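PDB 2VVW: protein A52 from Vaccinia virus, which is a Bcl-2-like protein that targets host Toll-like receptor signalling, binding IRAK2 to inhibit NF-kappaB activation and TRAF6 to activate p38. Local coordinates for residues Asp19-Phe22 against Thr23-Glu26; Arg43-Asn46 against Glu47-Lys50; Phe80-Tyr83 against Ile84-Lys88; Ala107-Val110 against Asp111-Asn115; Asp135-Leu138 against Asp139-Lys142. All blocks are in the same frame, centred on the assembly; numbering follows the deposited sequence.

Contact 1. Residues Asp19-Phe22 against Thr23-Glu26; sequences DEMF and TILE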
loop_
_atom_site.group_PDB
_atom_site.type_symbol
_atom_site.label_atom_id
_atom_site.label_comp_id
_atom_site.label_asym_id
_atom_site.label_seq_id
_atom_site.Cartn_x
_atom_site.Cartn_y
_atom_site.Cartn_z
ATOM N N ASP A 19 -3.650 8.329 -15.850
ATOM C CA ASP A 19 -3.561 7.213 -14.917
ATOM C C ASP A 19 -2.492 6.244 -15.405
ATOM O O ASP A 19 -2.643 5.649 -16.476
ATOM C CB ASP A 19 -4.888 6.480 -14.830
ATOM C CG ASP A 19 -5.985 7.312 -14.234
ATOM O OD1 ASP A 19 -5.769 7.908 -13.157
ATOM O OD2 ASP A 19 -7.084 7.346 -14.831
ATOM N N GLU A 20 -1.424 6.082 -14.622
ATOM C CA GLU A 20 -0.271 5.255 -15.029
ATOM C C GLU A 20 -0.511 3.783 -14.753
ATOM O O GLU A 20 -0.858 3.406 -13.642
ATOM C CB GLU A 20 0.993 5.704 -14.307
ATOM C CG GLU A 20 1.447 7.107 -14.683
ATOM C CD GLU A 20 2.379 7.715 -13.656
ATOM O OE1 GLU A 20 2.308 7.313 -12.469
ATOM O OE2 GLU A 20 3.175 8.604 -14.028
ATOM N N MET A 21 -0.291 2.950 -15.769
ATOM C CA MET A 21 -0.541 1.509 -15.648
ATOM C C MET A 21 0.246 0.858 -14.483
ATOM O O MET A 21 -0.310 0.087 -13.717
ATOM C CB MET A 21 -0.268 0.808 -16.996
ATOM C CG MET A 21 -0.981 -0.518 -17.161
ATOM S SD MET A 21 -2.776 -0.317 -17.124
ATOM C CE MET A 21 -3.227 -1.532 -15.874
ATOM N N PHE A 22 1.510 1.215 -14.295
ATOM C CA PHE A 22 2.268 0.588 -13.205
ATOM C C PHE A 22 1.738 0.966 -11.807
ATOM O O PHE A 22 1.643 0.115 -10.922
ATOM C CB PHE A 22 3.768 0.873 -13.291
ATOM C CG PHE A 22 4.580 -0.025 -12.384
ATOM C CD1 PHE A 22 4.822 -1.348 -12.732
ATOM C CD2 PHE A 22 5.042 0.437 -11.152
ATOM C CE1 PHE A 22 5.546 -2.183 -11.884
ATOM C CE2 PHE A 22 5.767 -0.402 -10.296
ATOM C CZ PHE A 22 6.006 -1.703 -10.658
ATOM N N THR A 23 1.352 2.226 -11.624
ATOM C CA THR A 23 0.742 2.654 -10.358
ATOM C C THR A 23 -0.558 1.917 -10.082
ATOM O O THR A 23 -0.831 1.535 -8.948
ATOM C CB THR A 23 0.462 4.133 -10.344
ATOM O OG1 THR A 23 1.663 4.834 -10.660
ATOM C CG2 THR A 23 -0.040 4.576 -8.957
ATOM N N ILE A 24 -1.365 1.736 -11.124
ATOM C CA ILE A 24 -2.608 1.002 -11.008
ATOM C C ILE A 24 -2.345 -0.414 -10.521
ATOM O O ILE A 24 -3.025 -0.915 -9.599
ATOM C CB ILE A 24 -3.386 0.980 -12.362
ATOM C CG1 ILE A 24 -3.974 2.377 -12.672
ATOM C CG2 ILE A 24 -4.485 -0.028 -12.328
ATOM C CD1 ILE A 24 -4.476 2.533 -14.114
ATOM N N LEU A 25 -1.359 -1.071 -11.128
ATOM C CA LEU A 25 -1.014 -2.423 -10.735
ATOM C C LEU A 25 -0.403 -2.487 -9.327
ATOM O O LEU A 25 -0.694 -3.411 -8.577
ATOM C CB LEU A 25 -0.100 -3.094 -11.773
ATOM C CG LEU A 25 -0.690 -3.338 -13.173
ATOM C CD1 LEU A 25 0.380 -3.823 -14.121
ATOM C CD2 LEU A 25 -1.819 -4.324 -13.108
ATOM N N GLU A 26 0.409 -1.504 -8.958
ATOM C CA GLU A 26 0.947 -1.421 -7.584
ATOM C C GLU A 26 -0.188 -1.422 -6.582
ATOM O O GLU A 26 -0.165 -2.188 -5.637
ATOM C CB GLU A 26 1.792 -0.168 -7.343
ATOM C CG GLU A 26 3.175 -0.156 -7.958
ATOM C CD GLU A 26 3.973 1.123 -7.622
ATOM O OE1 GLU A 26 5.110 0.999 -7.106
ATOM O OE2 GLU A 26 3.459 2.245 -7.856
#
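The amide N of Glu26 meets the carbonyl O of Phe22 at 2.8 Å, the shortest of three backbone bonds in the first turn of helix 21-35, part of the helical Bcl-2-like fold. Glu20 sits at the N-cap position, and its carbonyl O takes the opening i to i+4 bond from Ile24 N at 3.1 Å; Leu25 N follows onto Met21 O. On one flank the Phe22 ring crosses the Glu26 side chain at a slant. Its CG lies anti to the backbone N (chi1 -166°), which brings CE2 to 3.5 Å from Glu26 CG, with ring and carboxylate planes inclined by 42°. Thr23 OG1 is hydrogen-bonded to Lys6 NZ, so the start of the helix is tied to the N-terminal residues of the chain. The buried flank is made by Met21, whose chain bends twice and brings CE to 4.1 Å from Ile24 CG2 and equally 4.1 Å from Leu25 CG. Beyond them, Met21 and Leu25 pack on helix 135-153 and Ile24 on helix 43-49. Just before the helix, the Asp19 carboxylate is held by the hydroxyls of Tyr9 and Tyr12 and by Leu16 N, while Asp19 CB rests 4.0 Å from Ile24 CD1.

Contact 2. Residues Arg43-Asn46 against Glu47-Lys50; sequences RLFN and EIKK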
loop_
_atom_site.group_PDB
_atom_site.type_symbol
_atom_site.label_atom_id
_atom_site.label_comp_id
_atom_site.label_asym_id
_atom_site.label_seq_id
_atom_site.Cartn_x
_atom_site.Cartn_y
_atom_site.Cartn_z
ATOM N N ARG A 43 -14.763 -0.378 -11.249
ATOM C CA ARG A 43 -14.780 -1.063 -12.533
ATOM C C ARG A 43 -13.368 -1.381 -13.017
ATOM O O ARG A 43 -13.139 -2.393 -13.680
ATOM C CB ARG A 43 -15.517 -0.225 -13.575
ATOM C CG ARG A 43 -17.005 -0.151 -13.307
ATOM C CD ARG A 43 -17.795 0.215 -14.540
ATOM N NE ARG A 43 -18.189 1.617 -14.552
ATOM C CZ ARG A 43 -19.160 2.140 -13.801
ATOM N NH1 ARG A 43 -19.845 1.382 -12.943
ATOM N NH2 ARG A 43 -19.439 3.438 -13.897
ATOM N N LEU A 44 -12.413 -0.526 -12.686
ATOM C CA LEU A 44 -11.044 -0.744 -13.152
ATOM C C LEU A 44 -10.443 -2.033 -12.574
ATOM O O LEU A 44 -10.006 -2.901 -13.316
ATOM C CB LEU A 44 -10.164 0.458 -12.820
ATOM C CG LEU A 44 -8.674 0.290 -13.120
ATOM C CD1 LEU A 44 -8.458 -0.063 -14.583
ATOM C CD2 LEU A 44 -7.913 1.563 -12.717
ATOM N N PHE A 45 -10.384 -2.132 -11.254
ATOM C CA PHE A 45 -9.932 -3.355 -10.580
ATOM C C PHE A 45 -10.792 -4.564 -10.959
ATOM O O PHE A 45 -10.268 -5.657 -11.111
ATOM C CB PHE A 45 -9.953 -3.190 -9.042
ATOM C CG PHE A 45 -8.758 -2.429 -8.471
ATOM C CD1 PHE A 45 -7.888 -1.730 -9.280
ATOM C CD2 PHE A 45 -8.544 -2.409 -7.103
ATOM C CE1 PHE A 45 -6.821 -1.039 -8.729
ATOM C CE2 PHE A 45 -7.473 -1.736 -6.547
ATOM C CZ PHE A 45 -6.623 -1.037 -7.363
ATOM N N ASN A 46 -12.099 -4.372 -11.104
ATOM C CA ASN A 46 -12.958 -5.492 -11.521
ATOM C C ASN A 46 -12.583 -6.059 -12.915
ATOM O O ASN A 46 -12.710 -7.266 -13.153
ATOM C CB ASN A 46 -14.447 -5.127 -11.432
ATOM C CG ASN A 46 -15.011 -5.263 -10.012
ATOM O OD1 ASN A 46 -14.497 -6.020 -9.177
ATOM N ND2 ASN A 46 -16.081 -4.531 -9.741
ATOM N N GLU A 47 -12.092 -5.212 -13.817
ATOM C CA GLU A 47 -11.576 -5.696 -15.108
ATOM C C GLU A 47 -10.258 -6.443 -14.948
ATOM O O GLU A 47 -10.050 -7.498 -15.573
ATOM C CB GLU A 47 -11.384 -4.550 -16.111
ATOM C CG GLU A 47 -12.674 -3.992 -16.654
ATOM C CD GLU A 47 -13.535 -5.047 -17.342
ATOM O OE1 GLU A 47 -12.987 -5.830 -18.144
ATOM O OE2 GLU A 47 -14.756 -5.088 -17.083
ATOM N N ILE A 48 -9.373 -5.902 -14.117
ATOM C CA ILE A 48 -8.082 -6.525 -13.892
ATOM C C ILE A 48 -8.289 -7.902 -13.250
ATOM O O ILE A 48 -7.591 -8.857 -13.582
ATOM C CB ILE A 48 -7.142 -5.650 -13.058
ATOM C CG1 ILE A 48 -6.821 -4.347 -13.811
ATOM C CG2 ILE A 48 -5.832 -6.405 -12.767
ATOM C CD1 ILE A 48 -6.108 -3.349 -12.997
ATOM N N LYS A 49 -9.282 -8.003 -12.370
ATOM C CA LYS A 49 -9.629 -9.263 -11.714
ATOM C C LYS A 49 -10.013 -10.363 -12.718
ATOM O O LYS A 49 -9.771 -11.550 -12.482
ATOM C CB LYS A 49 -10.751 -9.018 -10.705
ATOM C CG LYS A 49 -11.157 -10.256 -9.927
ATOM C CD LYS A 49 -11.804 -9.945 -8.569
ATOM C CE LYS A 49 -13.225 -9.455 -8.678
ATOM N NZ LYS A 49 -14.024 -9.831 -7.460
ATOM N N LYS A 50 -10.584 -9.970 -13.852
ATOM C CA LYS A 50 -10.901 -10.925 -14.900
ATOM C C LYS A 50 -9.649 -11.604 -15.480
ATOM O O LYS A 50 -9.765 -12.666 -16.081
ATOM C CB LYS A 50 -11.745 -10.265 -16.000
ATOM C CG LYS A 50 -13.089 -9.780 -15.515
ATOM C CD LYS A 50 -13.903 -9.190 -16.645
ATOM C CE LYS A 50 -15.194 -8.570 -16.127
ATOM N NZ LYS A 50 -15.977 -7.952 -17.227
HETATM O O HOH W 1 -15.536 -3.581 -14.854
#
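The ring of Phe45 meets Ile48 at a slant, CD1 of the ring lying 4.4 Å from CD1 of the isoleucine, and it also pairs edge-to-face with Tyr28 and with Tyr41. The Asn46 and Lys49 side chains lie side by side, pointing the same way, OD1 of the asparagine at 3.7 Å from CE of the lysine. The Glu47 carboxylate folds back because its chain bends at chi2 (-58°). Its OE2 is gripped twice: Lys50 NZ makes a salt bridge at 3.1 Å on the syn side, 29° out of the carboxylate plane, and a water donates to it at 2.8 Å. The same water donates to Arg43 O, which already accepts Glu47 N at 3.0 Å, so it links backbone and side chain one turn apart. Lys49 N to Phe45 O, at 2.8 Å, is the shortest backbone bond between the two halves. Helix 43-49 packs against two others: Leu44, Phe45 and Ile48 press on helix 21-35, while Arg43 and Glu47 lie against helix 135-153.

Contact 3. Residues Phe80-Tyr83 against Ile84-Lys88; sequences FIDY and IKVQK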
loop_
_atom_site.group_PDB
_atom_site.type_symbol
_atom_site.label_atom_id
_atom_site.label_comp_id
_atom_site.label_asym_id
_atom_site.label_seq_id
_atom_site.Cartn_x
_atom_site.Cartn_y
_atom_site.Cartn_z
ATOM N N PHE A 80 8.683 -18.301 -6.726
ATOM C CA PHE A 80 7.787 -17.601 -7.632
ATOM C C PHE A 80 8.550 -16.795 -8.691
ATOM O O PHE A 80 8.232 -16.859 -9.870
ATOM C CB PHE A 80 6.876 -16.678 -6.847
ATOM C CG PHE A 80 5.983 -15.825 -7.707
ATOM C CD1 PHE A 80 5.013 -16.399 -8.498
ATOM C CD2 PHE A 80 6.119 -14.445 -7.715
ATOM C CE1 PHE A 80 4.179 -15.603 -9.286
ATOM C CE2 PHE A 80 5.297 -13.657 -8.501
ATOM C CZ PHE A 80 4.327 -14.237 -9.273
ATOM N N ILE A 81 9.552 -16.038 -8.256
ATOM C CA ILE A 81 10.357 -15.230 -9.189
ATOM C C ILE A 81 11.095 -16.153 -10.184
ATOM O O ILE A 81 11.159 -15.860 -11.398
ATOM C CB ILE A 81 11.331 -14.301 -8.423
ATOM C CG1 ILE A 81 10.561 -13.217 -7.625
ATOM C CG2 ILE A 81 12.353 -13.632 -9.356
ATOM C CD1 ILE A 81 9.758 -12.211 -8.497
ATOM N N ASP A 82 11.658 -17.258 -9.684
ATOM C CA ASP A 82 12.353 -18.226 -10.542
ATOM C C ASP A 82 11.385 -18.710 -11.631
ATOM O O ASP A 82 11.734 -18.757 -12.808
ATOM C CB ASP A 82 12.928 -19.379 -9.702
ATOM C CG ASP A 82 13.596 -20.458 -10.541
ATOM O OD1 ASP A 82 12.862 -21.299 -11.082
ATOM O OD2 ASP A 82 14.848 -20.485 -10.646
ATOM N N TYR A 83 10.154 -19.016 -11.216
ATOM C CA TYR A 83 9.091 -19.475 -12.124
ATOM C C TYR A 83 8.711 -18.480 -13.224
ATOM O O TYR A 83 8.512 -18.857 -14.389
ATOM C CB TYR A 83 7.853 -19.851 -11.290
ATOM C CG TYR A 83 6.650 -20.250 -12.102
ATOM C CD1 TYR A 83 6.524 -21.542 -12.604
ATOM C CD2 TYR A 83 5.617 -19.338 -12.357
ATOM C CE1 TYR A 83 5.413 -21.915 -13.375
ATOM C CE2 TYR A 83 4.506 -19.705 -13.127
ATOM C CZ TYR A 83 4.411 -20.992 -13.626
ATOM O OH TYR A 83 3.313 -21.368 -14.381
ATOM N N ILE A 84 8.609 -17.212 -12.846
ATOM C CA ILE A 84 8.373 -16.125 -13.780
ATOM C C ILE A 84 9.494 -16.068 -14.826
ATOM O O ILE A 84 9.235 -15.895 -16.014
ATOM C CB ILE A 84 8.263 -14.757 -13.032
ATOM C CG1 ILE A 84 7.001 -14.703 -12.165
ATOM C CG2 ILE A 84 8.324 -13.580 -14.010
ATOM C CD1 ILE A 84 5.714 -15.147 -12.859
ATOM N N LYS A 85 10.731 -16.213 -14.389
ATOM C CA LYS A 85 11.870 -16.287 -15.320
ATOM C C LYS A 85 11.796 -17.496 -16.267
ATOM O O LYS A 85 12.096 -17.383 -17.460
ATOM C CB LYS A 85 13.202 -16.261 -14.551
ATOM C CG LYS A 85 13.535 -14.868 -13.949
ATOM C CD LYS A 85 14.644 -14.926 -12.902
ATOM C CE LYS A 85 15.134 -13.520 -12.496
ATOM N NZ LYS A 85 16.250 -13.579 -11.485
ATOM N N VAL A 86 11.391 -18.646 -15.735
ATOM C CA VAL A 86 11.120 -19.819 -16.554
ATOM C C VAL A 86 10.113 -19.504 -17.673
ATOM O O VAL A 86 10.389 -19.756 -18.853
ATOM C CB VAL A 86 10.615 -21.013 -15.688
ATOM C CG1 VAL A 86 10.089 -22.171 -16.568
ATOM C CG2 VAL A 86 11.737 -21.504 -14.767
ATOM N N GLN A 87 8.953 -18.960 -17.306
ATOM C CA GLN A 87 7.892 -18.692 -18.290
ATOM C C GLN A 87 8.380 -17.751 -19.361
ATOM O O GLN A 87 8.163 -17.981 -20.554
ATOM C CB GLN A 87 6.637 -18.099 -17.643
ATOM C CG GLN A 87 6.003 -18.902 -16.557
ATOM C CD GLN A 87 5.932 -20.368 -16.848
ATOM O OE1 GLN A 87 6.431 -21.185 -16.074
ATOM N NE2 GLN A 87 5.311 -20.720 -17.958
ATOM N N LYS A 88 9.082 -16.705 -18.952
ATOM C CA LYS A 88 9.617 -15.759 -19.919
ATOM C C LYS A 88 10.603 -16.440 -20.871
ATOM O O LYS A 88 10.621 -16.158 -22.075
ATOM C CB LYS A 88 10.238 -14.549 -19.212
ATOM C CG LYS A 88 10.274 -13.308 -20.077
ATOM C CD LYS A 88 10.968 -12.146 -19.381
ATOM C CE LYS A 88 11.243 -10.994 -20.365
ATOM N NZ LYS A 88 12.567 -11.141 -21.046
#
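Four consecutive i to i+4 bonds make the middle of helix 76-90 regular: Val86 N reaches Asp82 O at 2.9 Å, and the other three are alike. Both aromatic residues have CG anti to the backbone N (Phe80 chi1 175°), which lets each ring meet the side chain four residues on, the two crossing at a slant. Ile84 CG1 lies over the Phe80 face in a CH-pi contact, 4.1 Å from the ring centroid. Ile84 CD1 touches Phe80 CE1 at 3.9 Å and also Tyr83 CD2 at 4.2 Å, sitting in the angle between the two rings. Gln87 folds at chi2 (-42°) over one face of Tyr83: CG makes a second CH-pi contact, 4.1 Å from the centroid, and OE1 stands 2.9 Å above the Tyr83 ring plane, offset to the rim and 3.0 Å from Tyr83 CE1, a close oxygen-over-ring contact. Amide and ring planes are 33° apart. Asp82, Lys85 and Val86 occupy the exposed side. Phe80, Tyr83 and Ile84 instead turn to helix 96-115, and Tyr83 also reaches helices 51-59 and 62-68. One apolar and one solvent-facing side make this an amphipathic helix packed into an all-helical, Bcl-2-like bundle.

Contact 4. Residues Ala107-Val110 against Asp111-Asn115; sequences ACVV and DVWRN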
loop_
_atom_site.group_PDB
_atom_site.type_symbol
_atom_site.label_atom_id
_atom_site.label_comp_id
_atom_site.label_asym_id
_atom_site.label_seq_id
_atom_site.Cartn_x
_atom_site.Cartn_y
_atom_site.Cartn_z
ATOM N N ALA A 107 -1.809 -12.150 -9.134
ATOM C CA ALA A 107 -3.017 -11.949 -8.329
ATOM C C ALA A 107 -3.433 -13.196 -7.572
ATOM O O ALA A 107 -3.815 -13.135 -6.380
ATOM C CB ALA A 107 -4.149 -11.508 -9.213
ATOM N N CYS A 108 -3.439 -14.320 -8.273
ATOM C CA CYS A 108 -3.810 -15.589 -7.651
ATOM C C CYS A 108 -2.756 -16.011 -6.616
ATOM O O CYS A 108 -3.088 -16.589 -5.605
ATOM C CB CYS A 108 -4.011 -16.674 -8.713
ATOM S SG CYS A 108 -5.481 -16.394 -9.764
ATOM N N VAL A 109 -1.492 -15.709 -6.876
ATOM C CA VAL A 109 -0.410 -16.004 -5.930
ATOM C C VAL A 109 -0.507 -15.112 -4.685
ATOM O O VAL A 109 -0.378 -15.593 -3.556
ATOM C CB VAL A 109 0.988 -15.868 -6.610
ATOM C CG1 VAL A 109 2.120 -15.918 -5.588
ATOM C CG2 VAL A 109 1.158 -16.963 -7.682
ATOM N N VAL A 110 -0.763 -13.818 -4.878
ATOM C CA VAL A 110 -0.881 -12.916 -3.741
ATOM C C VAL A 110 -2.020 -13.360 -2.803
ATOM O O VAL A 110 -1.918 -13.180 -1.600
ATOM C CB VAL A 110 -1.009 -11.412 -4.182
ATOM C CG1 VAL A 110 -2.472 -10.990 -4.405
ATOM C CG2 VAL A 110 -0.348 -10.506 -3.165
ATOM N N ASP A 111 -3.066 -13.995 -3.332
ATOM C CA ASP A 111 -4.128 -14.513 -2.466
ATOM C C ASP A 111 -3.606 -15.551 -1.499
ATOM O O ASP A 111 -4.041 -15.601 -0.356
ATOM C CB ASP A 111 -5.255 -15.196 -3.242
ATOM C CG ASP A 111 -6.009 -14.272 -4.158
ATOM O OD1 ASP A 111 -5.999 -13.045 -3.964
ATOM O OD2 ASP A 111 -6.641 -14.812 -5.085
ATOM N N VAL A 112 -2.742 -16.437 -1.995
ATOM C CA VAL A 112 -2.206 -17.518 -1.176
ATOM C C VAL A 112 -1.417 -16.910 -0.026
ATOM O O VAL A 112 -1.549 -17.322 1.118
ATOM C CB VAL A 112 -1.316 -18.503 -2.012
ATOM C CG1 VAL A 112 -0.605 -19.524 -1.120
ATOM C CG2 VAL A 112 -2.156 -19.227 -3.064
ATOM N N TRP A 113 -0.574 -15.937 -0.339
ATOM C CA TRP A 113 0.224 -15.274 0.683
ATOM C C TRP A 113 -0.593 -14.485 1.700
ATOM O O TRP A 113 -0.304 -14.541 2.911
ATOM C CB TRP A 113 1.269 -14.395 0.020
ATOM C CG TRP A 113 2.321 -15.151 -0.718
ATOM C CD1 TRP A 113 2.785 -16.419 -0.460
ATOM C CD2 TRP A 113 3.085 -14.670 -1.833
ATOM N NE1 TRP A 113 3.800 -16.737 -1.341
ATOM C CE2 TRP A 113 3.988 -15.693 -2.202
ATOM C CE3 TRP A 113 3.077 -13.480 -2.574
ATOM C CZ2 TRP A 113 4.882 -15.556 -3.271
ATOM C CZ3 TRP A 113 3.984 -13.341 -3.617
ATOM C CH2 TRP A 113 4.864 -14.386 -3.956
ATOM N N ARG A 114 -1.635 -13.794 1.240
ATOM C CA ARG A 114 -2.514 -13.082 2.157
ATOM C C ARG A 114 -3.108 -14.058 3.140
ATOM O O ARG A 114 -3.110 -13.821 4.364
ATOM C CB ARG A 114 -3.622 -12.370 1.385
ATOM C CG ARG A 114 -4.464 -11.415 2.230
ATOM C CD ARG A 114 -5.660 -10.892 1.428
ATOM N NE ARG A 114 -6.527 -11.993 1.016
ATOM C CZ ARG A 114 -6.691 -12.448 -0.230
ATOM N NH1 ARG A 114 -6.085 -11.885 -1.286
ATOM N NH2 ARG A 114 -7.511 -13.476 -0.417
ATOM N N ASN A 115 -3.623 -15.159 2.616
ATOM C CA ASN A 115 -4.288 -16.172 3.445
ATOM C C ASN A 115 -3.363 -16.794 4.486
ATOM O O ASN A 115 -3.806 -17.183 5.557
ATOM C CB ASN A 115 -4.917 -17.257 2.562
ATOM C CG ASN A 115 -6.062 -16.723 1.711
ATOM O OD1 ASN A 115 -6.625 -15.657 1.992
ATOM N ND2 ASN A 115 -6.388 -17.446 0.646
HETATM O O HOH W 2 -5.819 -17.465 -5.679
#
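In the closing turns of helix 96-115, part of the Bcl-2-like bundle, Val109 and Trp113 lie side by side and point the same way. With CG1 anti to the backbone N (chi1 170°), Val109 sets that methyl over the indole face in a close CH-pi contact, 3.5 Å from the centroid of the six-membered ring and 12° off its normal. NE1, on the other ring of the indole, donates to Leu71 O, which restrains its rotation. The backbone here departs from a uniform i to i+4 pattern. Asp111 N reaches Ala107 O at a long 3.3 Å, and Val109 O accepts both Trp113 N, at 3.2 Å, and Val112 N, the latter a weak bond. Cys108 O instead receives a water at 2.9 Å, which also donates to Asp111 OD2 at 2.8 Å and so bridges carbonyl and carboxylate. OD2 forms a salt bridge to Arg32 of helix 21-35 too. Asp111 OD1 is met on its anti side by Arg114 NH1 at 2.9 Å, nearly in the guanidinium plane but 32° out of the carboxylate plane. NH1 also donates to Arg32 O; Arg114 was modelled in two conformers, so this second salt bridge is less certain. The helix thus carries a hydrophobic strip toward helix 76-90 and a partly buried polar seam toward helix 21-35, as expected of a helix packed against several others in the all-helical Bcl-2-like fold.

Contact 5. Residues Asp135-Leu138 against Asp139-Lys142; sequences DHML and DKIK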
loop_
_atom_site.group_PDB
_atom_site.type_symbol
_atom_site.label_atom_id
_atom_site.label_comp_id
_atom_site.label_asym_id
_atom_site.label_seq_id
_atom_site.Cartn_x
_atom_site.Cartn_y
_atom_site.Cartn_z
ATOM N N ASP A 135 7.353 -1.356 -20.669
ATOM C CA ASP A 135 6.437 -0.212 -20.820
ATOM C C ASP A 135 5.588 -0.276 -22.095
ATOM O O ASP A 135 4.433 0.140 -22.106
ATOM C CB ASP A 135 7.224 1.108 -20.749
ATOM C CG ASP A 135 7.727 1.405 -19.342
ATOM O OD1 ASP A 135 7.216 0.790 -18.383
ATOM O OD2 ASP A 135 8.629 2.243 -19.193
ATOM N N HIS A 136 6.169 -0.822 -23.154
ATOM C CA HIS A 136 5.439 -1.083 -24.394
ATOM C C HIS A 136 4.235 -1.979 -24.139
ATOM O O HIS A 136 3.120 -1.681 -24.568
ATOM C CB HIS A 136 6.376 -1.725 -25.420
ATOM C CG HIS A 136 5.728 -2.009 -26.738
ATOM N ND1 HIS A 136 5.608 -1.059 -27.730
ATOM C CD2 HIS A 136 5.182 -3.144 -27.237
ATOM C CE1 HIS A 136 5.014 -1.595 -28.782
ATOM N NE2 HIS A 136 4.736 -2.856 -28.505
ATOM N N MET A 137 4.457 -3.054 -23.395
ATOM C CA MET A 137 3.380 -3.979 -23.027
ATOM C C MET A 137 2.374 -3.379 -22.065
ATOM O O MET A 137 1.174 -3.642 -22.196
ATOM C CB MET A 137 3.957 -5.273 -22.435
ATOM C CG MET A 137 4.625 -6.169 -23.456
ATOM S SD MET A 137 3.481 -6.668 -24.771
ATOM C CE MET A 137 4.610 -7.462 -25.897
ATOM N N LEU A 138 2.844 -2.595 -21.096
ATOM C CA LEU A 138 1.925 -1.902 -20.207
ATOM C C LEU A 138 0.995 -0.980 -21.003
ATOM O O LEU A 138 -0.212 -0.985 -20.779
ATOM C CB LEU A 138 2.660 -1.123 -19.118
ATOM C CG LEU A 138 3.358 -1.919 -18.022
ATOM C CD1 LEU A 138 4.152 -0.959 -17.150
ATOM C CD2 LEU A 138 2.351 -2.727 -17.190
ATOM N N ASP A 139 1.543 -0.218 -21.949
ATOM C CA ASP A 139 0.714 0.596 -22.856
ATOM C C ASP A 139 -0.383 -0.221 -23.545
ATOM O O ASP A 139 -1.520 0.233 -23.678
ATOM C CB ASP A 139 1.569 1.248 -23.950
ATOM C CG ASP A 139 2.424 2.396 -23.443
ATOM O OD1 ASP A 139 2.060 3.022 -22.431
ATOM O OD2 ASP A 139 3.466 2.694 -24.083
ATOM N N LYS A 140 -0.034 -1.404 -24.026
ATOM C CA LYS A 140 -1.002 -2.253 -24.734
ATOM C C LYS A 140 -2.072 -2.780 -23.787
ATOM O O LYS A 140 -3.263 -2.829 -24.141
ATOM C CB LYS A 140 -0.288 -3.413 -25.437
ATOM C CG LYS A 140 0.621 -2.937 -26.582
ATOM C CD LYS A 140 1.354 -4.088 -27.271
ATOM C CE LYS A 140 0.628 -4.527 -28.542
ATOM N NZ LYS A 140 0.703 -3.497 -29.638
ATOM N N ILE A 141 -1.654 -3.148 -22.578
ATOM C CA ILE A 141 -2.598 -3.622 -21.564
ATOM C C ILE A 141 -3.616 -2.524 -21.231
ATOM O O ILE A 141 -4.824 -2.786 -21.112
ATOM C CB ILE A 141 -1.878 -4.063 -20.276
ATOM C CG1 ILE A 141 -1.072 -5.360 -20.504
ATOM C CG2 ILE A 141 -2.886 -4.307 -19.153
ATOM C CD1 ILE A 141 0.062 -5.588 -19.488
ATOM N N LYS A 142 -3.109 -1.299 -21.078
ATOM C CA LYS A 142 -3.933 -0.120 -20.779
ATOM C C LYS A 142 -5.008 0.094 -21.846
ATOM O O LYS A 142 -6.181 0.269 -21.525
ATOM C CB LYS A 142 -3.047 1.123 -20.660
ATOM C CG LYS A 142 -3.733 2.314 -20.017
ATOM C CD LYS A 142 -2.875 3.565 -20.127
ATOM C CE LYS A 142 -3.500 4.717 -19.373
ATOM N NZ LYS A 142 -2.601 5.881 -19.337
#
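Leu138 and Ile141, both buried, form the close-packed side of this stretch, though their own methyl contact is light, Leu138 CD2 at 4.3 Å from Ile141 CD1. The tightness lies where Ile141 rests on the backbone of the preceding turn: CG1, anti to its own carbonyl carbon (chi1 -70°), comes to 3.3 Å from Met137 O, the oxygen that accepts Ile141 N at 2.9 Å. Around this pair the packing continues, Leu138 onto Met21 and Leu25 of helix 21-35, Ile141 onto Val96 and Ile103 of helix 96-115. Both residues thus belong to the apolar face of helix 135-153, the last helix of this Bcl-2-like fold, near its N-terminal end. The other side is looser and open to solvent. His136 and Lys140 meet obliquely through the lysine chain, whose CD is 3.8 Å from His136 NE2 and 4.2 Å from Met137 SD. Lys140 bends at chi3 and chi4, which leaves its NZ 4.2 Å from His136 NE2, while Asp139 OD2 is 5.7 Å from His136 ND1; the two would probably have opposing effects on imidazole protonation. Asp135 and Asp139 share the exposed flank with their carboxylates well apart; Asp135 in particular, in the first turn, would be expected to interact favourably with the helix dipole. Asp139 N donates to Asp135 O in a nearly straight bond (170°). Lys142 leaves this flank with an extended chain, and its NZ is hydrogen-bonded to Asp19 O, just ahead of helix 21-35.

Contacts 1, 2 and 5 cluster around the start of the chain's first helix. Contact 1 touches contact 2 through Ile24 against Leu44 and Ile48, and shares with contact 5 an apolar interface and one lysine-to-carbonyl bond. Contacts 3 and 4 form a second group, joined where Phe80 packs on Val109 and Trp113; contact 4 lies across the chain's centre from contacts 1 and 5. Contact 4 is the most buried, and there a carboxylate is satisfied by arginine and water. The others each mix interior and surface: aromatic faces dominate contact 3, methionine and aliphatic packing the buried flank of contact 1, with polar groups at its N-terminal end, whereas contacts 2 and 5 expose lysines beside acidic or imidazole groups.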